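Local coordinates for VP4 CORE protein (PDB 2JHP) that caps viral RNA as a multifunctional enzyme of the bluetongue virus core, with methyltransferase sites that bind S-adenosyl-L-homocysteine, at residues E177-M182 with E335-M340; A284-G289 with L304-I309; G328-M333 with H374-G379. All coordinates share one frame; numbering follows the deposited sequence.

Interactions 1 and 2 are buried and share one Rossmann-type sheet, in which strands 302-308 and 335-341 are antiparallel neighbours. Interaction 1 sets helix 178-186 against strand 335-341 beside bound S-adenosyl-L-homocysteine, and interaction 2 sets helix 280-295 against strand 302-308. Both rely on charged side chains, loosely paired in interaction 1 and hydrogen-bonded in interaction 2. They are joined by the salt bridge from Glu335 OE1 to Lys306 NZ, 2.6 Å. Interaction 3 reaches the surface and joins two loops, chiefly through backbone groups, a water and a histidine ring. It abuts interaction 1, where Glu335 O is 3.1 Å from His374 CE1, but does not touch interaction 2.

Interaction 1 of 3, residues E177-M182 with E335-M340; sequences EKLVSM and ELRNFM. With SAH (S-adenosyl-L-homocysteine), chain C.
Helix 178-182 and strand 335-340 run nearly parallel, 14° apart, with axes 11.8 Å from each other, so Lys178, Leu179 and Met182 reach Glu335 and Arg337 by side chains alone. Arg337 is the centre of the contact. Its chain turns at chi2 (-64°), and its guanidinium lies under Met182, whose CE sits over one face, off toward the rim, 3.2 Å from NH1. Leu179 approaches the same group obliquely, with CD2 3.8 Å from Arg337 NH2, while Lys178 CE comes to the edge, near the plane. From the strand, Glu335 extends fully (chi1 -177°, CG opposite the backbone N) and brings OE2 within 3.4 Å of Lys178 NZ, a salt bridge whose hydrogen bond is weak. The same OE2 is 3.3 Å from Arg337 NH2, well out of the guanidinium plane, so this pairing is one of charge only. Glu335 OE1 is bridged to Lys306, and Arg337 has firmer partners in Gln326, at NE, and Asp265, at NH2. On another flank Leu179 CD1 touches the carboxylate oxygen O of S-adenosyl-L-homocysteine, 3.4 Å away, which places the contact at the pocket of this methyl-transfer product. Lys178, Asp265, Lys306 and Glu335 together are consistent with the Lys-Asp-Lys-Glu tetrad of cap 2'-O-methyltransferases. With Asp265 also hydrogen-bonded to S-adenosyl-L-homocysteine, Arg337 probably acts as a second-shell residue: it steadies Asp265 through a salt bridge and Glu335 by charge, while Met182 covers one face of its guanidinium.

Interaction 2 of 3, residues A284-G289 with L304-I309; sequences AEDRLG and LIKHRI
Arg308 is bent twice, at chi2 (-91°) and again at chi3, and these bends carry its NH1 to Glu285 and Asp286, both of which hold CG beside their own backbone N and reach out from the helix. NH1 is shared by the two acids. Glu285 OE1 receives it at 3.1 Å along a nearly straight line (169°), met almost along its C-O axis, with carboxylate and guanidinium practically coplanar. Asp286 OD1, also 3.1 Å from Arg308 NH1, is approached from above its carboxylate plane, with the planes turned 41° apart. The other oxygen of the aspartate, OD2, takes the backbone N-H of Arg308 at 2.9 Å on its syn side but tilted well out of the carboxylate plane, so Asp286 clasps both main chain and side chain of one residue. Lys306 CD lies over one face of the Arg308 guanidinium.

Further along the helix, Arg287 brings the edge of its guanidinium to His307, with NH1 3.8 Å from CD2; NH1 is bridged to Glu290, and Phe283 makes a cation-pi contact with the same arginine. Ile305 rests its methyls on the helix backbone, CD1 3.6 Å from Gly289 O and CG2 as close to Asp286 O. Glycine lets the helix backbone come this near.

Helix 280-295 is the connection of a beta-alpha-beta crossover between parallel strands 260-264 and 302-308, running back antiparallel to the latter, as in class I methyltransferases. Buried Asp286 is thus satisfied by two donors of Arg308. The side chain of Glu285, about 5 Å from bound S-adenosyl-L-homocysteine, is only partly covered; one guanidinium N offsets both carboxylates, which probably eases the burial of Asp286.

Interaction 3 of 3, residues G328-M333 with H374-G379; sequences GADADM and HGRDRG
Gly375 N donates to Ala329 O over 2.8 Å with an N-H...O angle of 149°, the main polar tie between loops 328-333 and 374-379. A water reinforces it by accepting from Ala331 N (2.9 Å) and from Arg376 N (3.3 Å), bridging the backbones two residues on in the first loop and one residue on in the second. His374 adds a weaker bond: its CG lies opposite the carbonyl carbon (chi1 -75°), which swings the ring across to loop 328-333, where ND1 donates to Asp330 O at 3.5 Å.

Each loop makes a type I beta turn, Asp330 to Met333 and Gly375 to Arg378. The first loop joins strand 322-324 to strand 335-341 of the methyltransferase sheet; the second links helix 363-373 to helix 380-391, with His374 leaving the first helix and Gly379 standing at the N-cap of the second. Gly375 and Gly379 adopt backbone angles at which a CB would strike the preceding carbonyl oxygen.

Packing surrounds these bonds. Ala329 CB lies over one face of the His374 ring in a CH-pi contact, 4.0 Å from the centroid and 25° off the normal. Further out, Gly328 O faces the guanidinium of Arg376, and Gly328 CA is 3.9 Å from its NH1; this arginine is poorly ordered, and its NH2 is weakly bonded to Thr175 O. The side chain of Arg378 leads away from the loop pair, held by Phe170 through a hydrogen bond and a cation-pi contact and by Tyr373 O at NE.

Interaction 1 of 3, residues E177-M182 with E335-M340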
loop_
_atom_site.group_PDB
_atom_site.type_symbol
_atom_site.label_atom_id
_atom_site.label_comp_id
_atom_site.label_asym_id
_atom_site.label_seq_id
_atom_site.Cartn_x
_atom_site.Cartn_y
_atom_site.Cartn_z
ATOM N N GLU A 177 3.732 25.010 5.071
ATOM C CA GLU A 177 4.087 25.931 6.147
ATOM C C GLU A 177 3.825 25.314 7.524
ATOM O O GLU A 177 2.782 24.691 7.761
ATOM C CB GLU A 177 3.358 27.276 5.999
ATOM C CG GLU A 177 1.843 27.173 5.839
ATOM C CD GLU A 177 1.137 28.521 5.854
ATOM O OE1 GLU A 177 1.155 29.201 6.902
ATOM O OE2 GLU A 177 0.552 28.896 4.815
ATOM N N LYS A 178 4.797 25.503 8.412
ATOM C CA LYS A 178 4.837 24.928 9.758
ATOM C C LYS A 178 3.484 24.672 10.427
ATOM O O LYS A 178 3.233 23.560 10.918
ATOM C CB LYS A 178 5.737 25.805 10.633
ATOM C CG LYS A 178 5.651 25.630 12.124
ATOM C CD LYS A 178 6.325 26.842 12.794
ATOM C CE LYS A 178 5.571 27.291 14.049
ATOM N NZ LYS A 178 5.934 28.656 14.527
ATOM N N LEU A 179 2.618 25.682 10.422
ATOM C CA LEU A 179 1.353 25.617 11.163
ATOM C C LEU A 179 0.216 24.803 10.519
ATOM O O LEU A 179 -0.650 24.295 11.240
ATOM C CB LEU A 179 0.896 27.023 11.592
ATOM C CG LEU A 179 1.605 27.517 12.868
ATOM C CD1 LEU A 179 1.496 29.047 13.076
ATOM C CD2 LEU A 179 1.121 26.743 14.113
ATOM N N VAL A 180 0.210 24.674 9.190
ATOM C CA VAL A 180 -0.708 23.721 8.545
ATOM C C VAL A 180 -0.137 22.301 8.546
ATOM O O VAL A 180 -0.880 21.319 8.587
ATOM C CB VAL A 180 -1.252 24.164 7.116
ATOM C CG1 VAL A 180 -0.630 25.454 6.630
ATOM C CG2 VAL A 180 -1.123 23.050 6.078
ATOM N N SER A 181 1.186 22.211 8.513
ATOM C CA SER A 181 1.872 20.947 8.652
ATOM C C SER A 181 1.596 20.377 10.032
ATOM O O SER A 181 1.508 19.159 10.205
ATOM C CB SER A 181 3.372 21.136 8.453
ATOM O OG SER A 181 3.725 20.901 7.115
ATOM N N MET A 182 1.460 21.268 11.014
ATOM C CA MET A 182 1.159 20.850 12.384
ATOM C C MET A 182 -0.142 20.039 12.402
ATOM O O MET A 182 -0.132 18.874 12.795
ATOM C CB MET A 182 1.088 22.053 13.322
ATOM C CG MET A 182 0.990 21.719 14.762
ATOM S SD MET A 182 0.005 23.001 15.500
ATOM C CE MET A 182 0.486 22.850 17.189
ATOM N N GLU A 335 11.713 26.158 18.727
ATOM C CA GLU A 335 10.395 25.798 19.213
ATOM C C GLU A 335 10.093 24.382 18.745
ATOM O O GLU A 335 10.349 24.021 17.589
ATOM C CB GLU A 335 9.376 26.778 18.650
ATOM C CG GLU A 335 7.969 26.593 19.120
ATOM C CD GLU A 335 7.054 27.649 18.540
ATOM O OE1 GLU A 335 7.161 28.819 18.972
ATOM O OE2 GLU A 335 6.232 27.315 17.651
ATOM N N LEU A 336 9.579 23.575 19.662
ATOM C CA LEU A 336 9.179 22.212 19.352
ATOM C C LEU A 336 7.691 22.091 19.587
ATOM O O LEU A 336 7.024 23.088 19.874
ATOM C CB LEU A 336 9.927 21.216 20.240
ATOM C CG LEU A 336 11.455 21.312 20.265
ATOM C CD1 LEU A 336 11.969 20.480 21.400
ATOM C CD2 LEU A 336 12.102 20.882 18.952
ATOM N N ARG A 337 7.175 20.873 19.456
ATOM C CA ARG A 337 5.794 20.578 19.819
ATOM C C ARG A 337 5.763 19.508 20.891
ATOM O O ARG A 337 6.555 18.563 20.875
ATOM C CB ARG A 337 4.973 20.152 18.600
ATOM C CG ARG A 337 4.688 21.273 17.615
ATOM C CD ARG A 337 3.818 22.347 18.234
ATOM N NE ARG A 337 3.876 23.588 17.470
ATOM C CZ ARG A 337 3.243 24.712 17.801
ATOM N NH1 ARG A 337 2.465 24.762 18.876
ATOM N NH2 ARG A 337 3.374 25.790 17.042
ATOM N N ASN A 338 4.860 19.689 21.841
ATOM C CA ASN A 338 4.732 18.780 22.956
ATOM C C ASN A 338 3.525 17.913 22.728
ATOM O O ASN A 338 2.395 18.387 22.819
ATOM C CB ASN A 338 4.578 19.563 24.261
ATOM C CG ASN A 338 4.596 18.673 25.491
ATOM O OD1 ASN A 338 4.489 19.164 26.606
ATOM N ND2 ASN A 338 4.725 17.368 25.296
ATOM N N PHE A 339 3.772 16.652 22.397
ATOM C CA PHE A 339 2.694 15.692 22.276
ATOM C C PHE A 339 2.419 15.032 23.626
ATOM O O PHE A 339 3.345 14.582 24.317
ATOM C CB PHE A 339 2.982 14.638 21.196
ATOM C CG PHE A 339 1.969 13.528 21.162
ATOM C CD1 PHE A 339 0.677 13.759 20.698
ATOM C CD2 PHE A 339 2.294 12.262 21.628
ATOM C CE1 PHE A 339 -0.263 12.739 20.684
ATOM C CE2 PHE A 339 1.360 11.240 21.618
ATOM C CZ PHE A 339 0.082 11.475 21.146
ATOM N N MET A 340 1.142 14.986 23.986
ATOM C CA MET A 340 0.714 14.424 25.250
ATOM C C MET A 340 -0.310 13.337 24.959
ATOM O O MET A 340 -1.378 13.619 24.407
ATOM C CB MET A 340 0.085 15.507 26.140
ATOM C CG MET A 340 0.989 16.699 26.511
ATOM S SD MET A 340 0.156 18.026 27.434
ATOM C CE MET A 340 -0.321 17.160 28.917
HETATM N N SAH C . -2.380 29.467 15.609
HETATM C CA SAH C . -2.077 30.791 14.979
HETATM C CB SAH C . -0.757 31.386 15.476
HETATM C CG SAH C . -0.739 31.677 16.974
HETATM S SD SAH C . -0.722 33.453 17.296
HETATM C C SAH C . -2.082 30.672 13.458
HETATM O O SAH C . -1.855 29.595 12.904
HETATM O OXT SAH C . -2.327 31.651 12.754
HETATM C "C5'" SAH C . -1.006 33.270 19.067
HETATM C "C4'" SAH C . -2.413 33.734 19.399
HETATM O "O4'" SAH C . -2.767 33.354 20.703
HETATM C "C3'" SAH C . -2.575 35.244 19.350
HETATM O "O3'" SAH C . -3.299 35.553 18.187
HETATM C "C2'" SAH C . -3.351 35.605 20.606
HETATM O "O2'" SAH C . -4.517 36.330 20.298
HETATM C "C1'" SAH C . -3.754 34.253 21.154
HETATM N N9 SAH C . -3.859 34.137 22.616
HETATM C C8 SAH C . -3.068 34.698 23.584
HETATM N N7 SAH C . -3.520 34.281 24.790
HETATM C C5 SAH C . -4.572 33.457 24.604
HETATM C C6 SAH C . -5.399 32.758 25.478
HETATM N N6 SAH C . -5.208 32.840 26.791
HETATM N N1 SAH C . -6.424 31.978 24.973
HETATM C C2 SAH C . -6.626 31.891 23.613
HETATM N N3 SAH C . -5.797 32.586 22.752
HETATM C C4 SAH C . -4.792 33.355 23.239
#

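Interaction 2 of 3, residues A284-G289 with L304-I309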
loop_
_atom_site.group_PDB
_atom_site.type_symbol
_atom_site.label_atom_id
_atom_site.label_comp_id
_atom_site.label_asym_id
_atom_site.label_seq_id
_atom_site.Cartn_x
_atom_site.Cartn_y
_atom_site.Cartn_z
ATOM N N ALA A 284 5.380 30.332 31.193
ATOM C CA ALA A 284 4.161 30.103 31.968
ATOM C C ALA A 284 2.940 29.825 31.083
ATOM O O ALA A 284 1.968 29.237 31.545
ATOM C CB ALA A 284 3.902 31.263 32.923
ATOM N N GLU A 285 2.996 30.253 29.824
ATOM C CA GLU A 285 1.947 29.922 28.837
ATOM C C GLU A 285 2.046 28.489 28.349
ATOM O O GLU A 285 1.040 27.792 28.288
ATOM C CB GLU A 285 1.966 30.867 27.630
ATOM C CG GLU A 285 1.634 32.312 27.971
ATOM C CD GLU A 285 1.949 33.259 26.830
ATOM O OE1 GLU A 285 2.780 32.898 25.959
ATOM O OE2 GLU A 285 1.364 34.364 26.811
ATOM N N ASP A 286 3.253 28.057 27.996
ATOM C CA ASP A 286 3.450 26.683 27.546
ATOM C C ASP A 286 3.076 25.719 28.669
ATOM O O ASP A 286 2.378 24.735 28.428
ATOM C CB ASP A 286 4.894 26.440 27.081
ATOM C CG ASP A 286 5.278 27.256 25.833
ATOM O OD1 ASP A 286 4.398 27.885 25.191
ATOM O OD2 ASP A 286 6.479 27.238 25.488
ATOM N N ARG A 287 3.533 26.026 29.885
ATOM C CA ARG A 287 3.216 25.246 31.086
ATOM C C ARG A 287 1.716 25.205 31.385
ATOM O O ARG A 287 1.222 24.205 31.907
ATOM C CB ARG A 287 3.948 25.792 32.336
ATOM C CG ARG A 287 5.447 25.446 32.520
ATOM C CD ARG A 287 5.990 24.398 31.518
ATOM N NE ARG A 287 6.755 25.037 30.443
ATOM C CZ ARG A 287 6.996 24.496 29.254
ATOM N NH1 ARG A 287 6.527 23.292 28.957
ATOM N NH2 ARG A 287 7.703 25.170 28.351
ATOM N N LEU A 288 1.010 26.297 31.076
ATOM C CA LEU A 288 -0.426 26.405 31.351
ATOM C C LEU A 288 -1.229 25.470 30.462
ATOM O O LEU A 288 -2.108 24.755 30.949
ATOM C CB LEU A 288 -0.931 27.840 31.164
ATOM C CG LEU A 288 -2.413 28.063 31.489
ATOM C CD1 LEU A 288 -2.691 27.703 32.951
ATOM C CD2 LEU A 288 -2.866 29.497 31.186
ATOM N N GLY A 289 -0.912 25.494 29.166
ATOM C CA GLY A 289 -1.552 24.646 28.169
ATOM C C GLY A 289 -1.454 23.184 28.527
ATOM O O GLY A 289 -2.424 22.438 28.386
ATOM N N LEU A 304 -1.595 18.495 21.766
ATOM C CA LEU A 304 -0.371 19.036 21.178
ATOM C C LEU A 304 -0.146 20.471 21.660
ATOM O O LEU A 304 -0.909 21.377 21.318
ATOM C CB LEU A 304 -0.418 18.963 19.652
ATOM C CG LEU A 304 0.924 18.991 18.913
ATOM C CD1 LEU A 304 1.787 17.760 19.207
ATOM C CD2 LEU A 304 0.665 19.093 17.434
ATOM N N ILE A 305 0.898 20.663 22.461
ATOM C CA ILE A 305 1.183 21.970 23.061
ATOM C C ILE A 305 2.402 22.683 22.441
ATOM O O ILE A 305 3.426 22.060 22.140
ATOM C CB ILE A 305 1.381 21.858 24.611
ATOM C CG1 ILE A 305 0.389 20.857 25.250
ATOM C CG2 ILE A 305 1.334 23.245 25.274
ATOM C CD1 ILE A 305 -1.088 21.276 25.257
ATOM N N LYS A 306 2.270 23.993 22.259
ATOM C CA LYS A 306 3.380 24.853 21.857
ATOM C C LYS A 306 4.532 24.714 22.851
ATOM O O LYS A 306 4.313 24.692 24.062
ATOM C CB LYS A 306 2.906 26.302 21.813
ATOM C CG LYS A 306 3.735 27.226 20.953
ATOM C CD LYS A 306 3.445 28.685 21.308
ATOM C CE LYS A 306 3.449 29.581 20.081
ATOM N NZ LYS A 306 4.570 29.254 19.169
ATOM N N HIS A 307 5.755 24.611 22.343
ATOM C CA HIS A 307 6.894 24.375 23.213
ATOM C C HIS A 307 8.126 25.183 22.829
ATOM O O HIS A 307 9.008 24.679 22.135
ATOM C CB HIS A 307 7.241 22.885 23.228
ATOM C CG HIS A 307 8.112 22.481 24.374
ATOM N ND1 HIS A 307 9.487 22.451 24.287
ATOM C CD2 HIS A 307 7.805 22.094 25.636
ATOM C CE1 HIS A 307 9.989 22.058 25.444
ATOM N NE2 HIS A 307 8.991 21.841 26.282
ATOM N N ARG A 308 8.195 26.431 23.279
ATOM C CA ARG A 308 9.413 27.232 23.063
ATOM C C ARG A 308 10.458 26.911 24.126
ATOM O O ARG A 308 10.152 26.880 25.313
ATOM C CB ARG A 308 9.139 28.757 22.962
ATOM C CG ARG A 308 8.019 29.314 23.850
ATOM C CD ARG A 308 6.632 29.311 23.160
ATOM N NE ARG A 308 6.187 30.653 22.799
ATOM C CZ ARG A 308 5.294 31.358 23.486
ATOM N NH1 ARG A 308 4.734 30.865 24.588
ATOM N NH2 ARG A 308 4.970 32.573 23.069
ATOM N N ILE A 309 11.681 26.635 23.675
ATOM C CA ILE A 309 12.818 26.388 24.563
ATOM C C ILE A 309 13.359 27.705 25.119
ATOM O O ILE A 309 13.700 28.609 24.350
ATOM C CB ILE A 309 13.970 25.670 23.840
ATOM C CG1 ILE A 309 13.414 24.674 22.827
ATOM C CG2 ILE A 309 14.907 25.001 24.859
ATOM C CD1 ILE A 309 14.304 24.432 21.623
#

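Interaction 3 of 3, residues G328-M333 with H374-G379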
loop_
_atom_site.group_PDB
_atom_site.type_symbol
_atom_site.label_atom_id
_atom_site.label_comp_id
_atom_site.label_asym_id
_atom_site.label_seq_id
_atom_site.Cartn_x
_atom_site.Cartn_y
_atom_site.Cartn_z
ATOM N N GLY A 328 8.640 22.069 8.428
ATOM C CA GLY A 328 8.401 23.368 7.792
ATOM C C GLY A 328 8.807 24.577 8.620
ATOM O O GLY A 328 8.577 25.720 8.210
ATOM N N ALA A 329 9.410 24.331 9.779
ATOM C CA ALA A 329 9.863 25.401 10.657
ATOM C C ALA A 329 11.248 25.889 10.240
ATOM O O ALA A 329 12.032 25.130 9.669
ATOM C CB ALA A 329 9.868 24.933 12.109
ATOM N N ASP A 330 11.535 27.156 10.528
ATOM C CA ASP A 330 12.816 27.776 10.173
ATOM C C ASP A 330 13.986 27.201 10.962
ATOM O O ASP A 330 13.813 26.724 12.085
ATOM C CB ASP A 330 12.748 29.294 10.349
ATOM C CG ASP A 330 12.209 30.002 9.114
ATOM O OD1 ASP A 330 11.337 29.424 8.423
ATOM O OD2 ASP A 330 12.664 31.136 8.827
ATOM N N ALA A 331 15.171 27.248 10.354
ATOM C CA ALA A 331 16.401 26.715 10.950
ATOM C C ALA A 331 16.733 27.320 12.316
ATOM O O ALA A 331 17.285 26.640 13.178
ATOM C CB ALA A 331 17.567 26.901 9.993
ATOM N N ASP A 332 16.388 28.595 12.499
ATOM C CA ASP A 332 16.643 29.313 13.753
ATOM C C ASP A 332 15.480 29.272 14.752
ATOM O O ASP A 332 15.598 29.789 15.866
ATOM C CB ASP A 332 17.068 30.768 13.489
ATOM C CG ASP A 332 16.121 31.528 12.556
ATOM O OD1 ASP A 332 15.034 31.053 12.220
ATOM O OD2 ASP A 332 16.469 32.645 12.144
ATOM N N MET A 333 14.372 28.656 14.347
ATOM C CA MET A 333 13.169 28.569 15.167
ATOM C C MET A 333 13.337 27.552 16.308
ATOM O O MET A 333 13.192 26.340 16.110
ATOM C CB MET A 333 11.968 28.221 14.264
ATOM C CG MET A 333 10.647 27.867 14.956
ATOM S SD MET A 333 9.839 29.203 15.852
ATOM C CE MET A 333 10.001 30.606 14.737
ATOM N N HIS A 374 15.199 21.054 11.718
ATOM C CA HIS A 374 14.505 22.236 11.190
ATOM C C HIS A 374 15.139 22.805 9.900
ATOM O O HIS A 374 16.273 22.469 9.534
ATOM C CB HIS A 374 14.407 23.328 12.261
ATOM C CG HIS A 374 13.390 23.056 13.325
ATOM N ND1 HIS A 374 12.826 24.061 14.081
ATOM C CD2 HIS A 374 12.830 21.902 13.757
ATOM C CE1 HIS A 374 11.972 23.536 14.942
ATOM N NE2 HIS A 374 11.958 22.227 14.768
ATOM N N GLY A 375 14.392 23.672 9.222
ATOM C CA GLY A 375 14.841 24.285 7.978
ATOM C C GLY A 375 13.704 24.370 6.983
ATOM O O GLY A 375 12.932 23.421 6.831
ATOM N N ARG A 376 13.603 25.505 6.296
ATOM C CA ARG A 376 12.530 25.723 5.326
ATOM C C ARG A 376 12.628 24.761 4.135
ATOM O O ARG A 376 11.690 24.645 3.358
ATOM C CB ARG A 376 12.489 27.189 4.864
ATOM C CG ARG A 376 11.078 27.771 4.709
ATOM C CD ARG A 376 10.412 27.373 3.392
ATOM N NE ARG A 376 8.968 27.180 3.533
ATOM C CZ ARG A 376 8.384 26.050 3.942
ATOM N NH1 ARG A 376 9.111 24.987 4.271
ATOM N NH2 ARG A 376 7.061 25.981 4.032
ATOM N N ASP A 377 13.757 24.069 4.004
ATOM C CA ASP A 377 13.892 23.007 3.004
ATOM C C ASP A 377 13.792 21.594 3.591
ATOM O O ASP A 377 14.106 20.624 2.913
ATOM C CB ASP A 377 15.180 23.167 2.191
ATOM C CG ASP A 377 16.385 23.566 3.046
ATOM O OD1 ASP A 377 17.307 24.213 2.491
ATOM O OD2 ASP A 377 16.419 23.246 4.256
ATOM N N ARG A 378 13.358 21.484 4.843
ATOM C CA ARG A 378 13.179 20.171 5.482
ATOM C C ARG A 378 11.749 19.966 5.945
ATOM O O ARG A 378 10.971 20.912 6.031
ATOM C CB ARG A 378 14.150 19.980 6.660
ATOM C CG ARG A 378 15.643 20.013 6.266
ATOM C CD ARG A 378 16.582 19.661 7.432
ATOM N NE ARG A 378 16.234 18.382 8.074
ATOM C CZ ARG A 378 16.711 17.186 7.722
ATOM N NH1 ARG A 378 17.580 17.061 6.730
ATOM N NH2 ARG A 378 16.317 16.103 8.372
ATOM N N GLY A 379 11.395 18.720 6.218
ATOM C CA GLY A 379 10.134 18.448 6.889
ATOM C C GLY A 379 9.229 17.384 6.309
ATOM O O GLY A 379 8.426 16.817 7.043
HETATM O O HOH W 1 14.994 28.181 7.574
#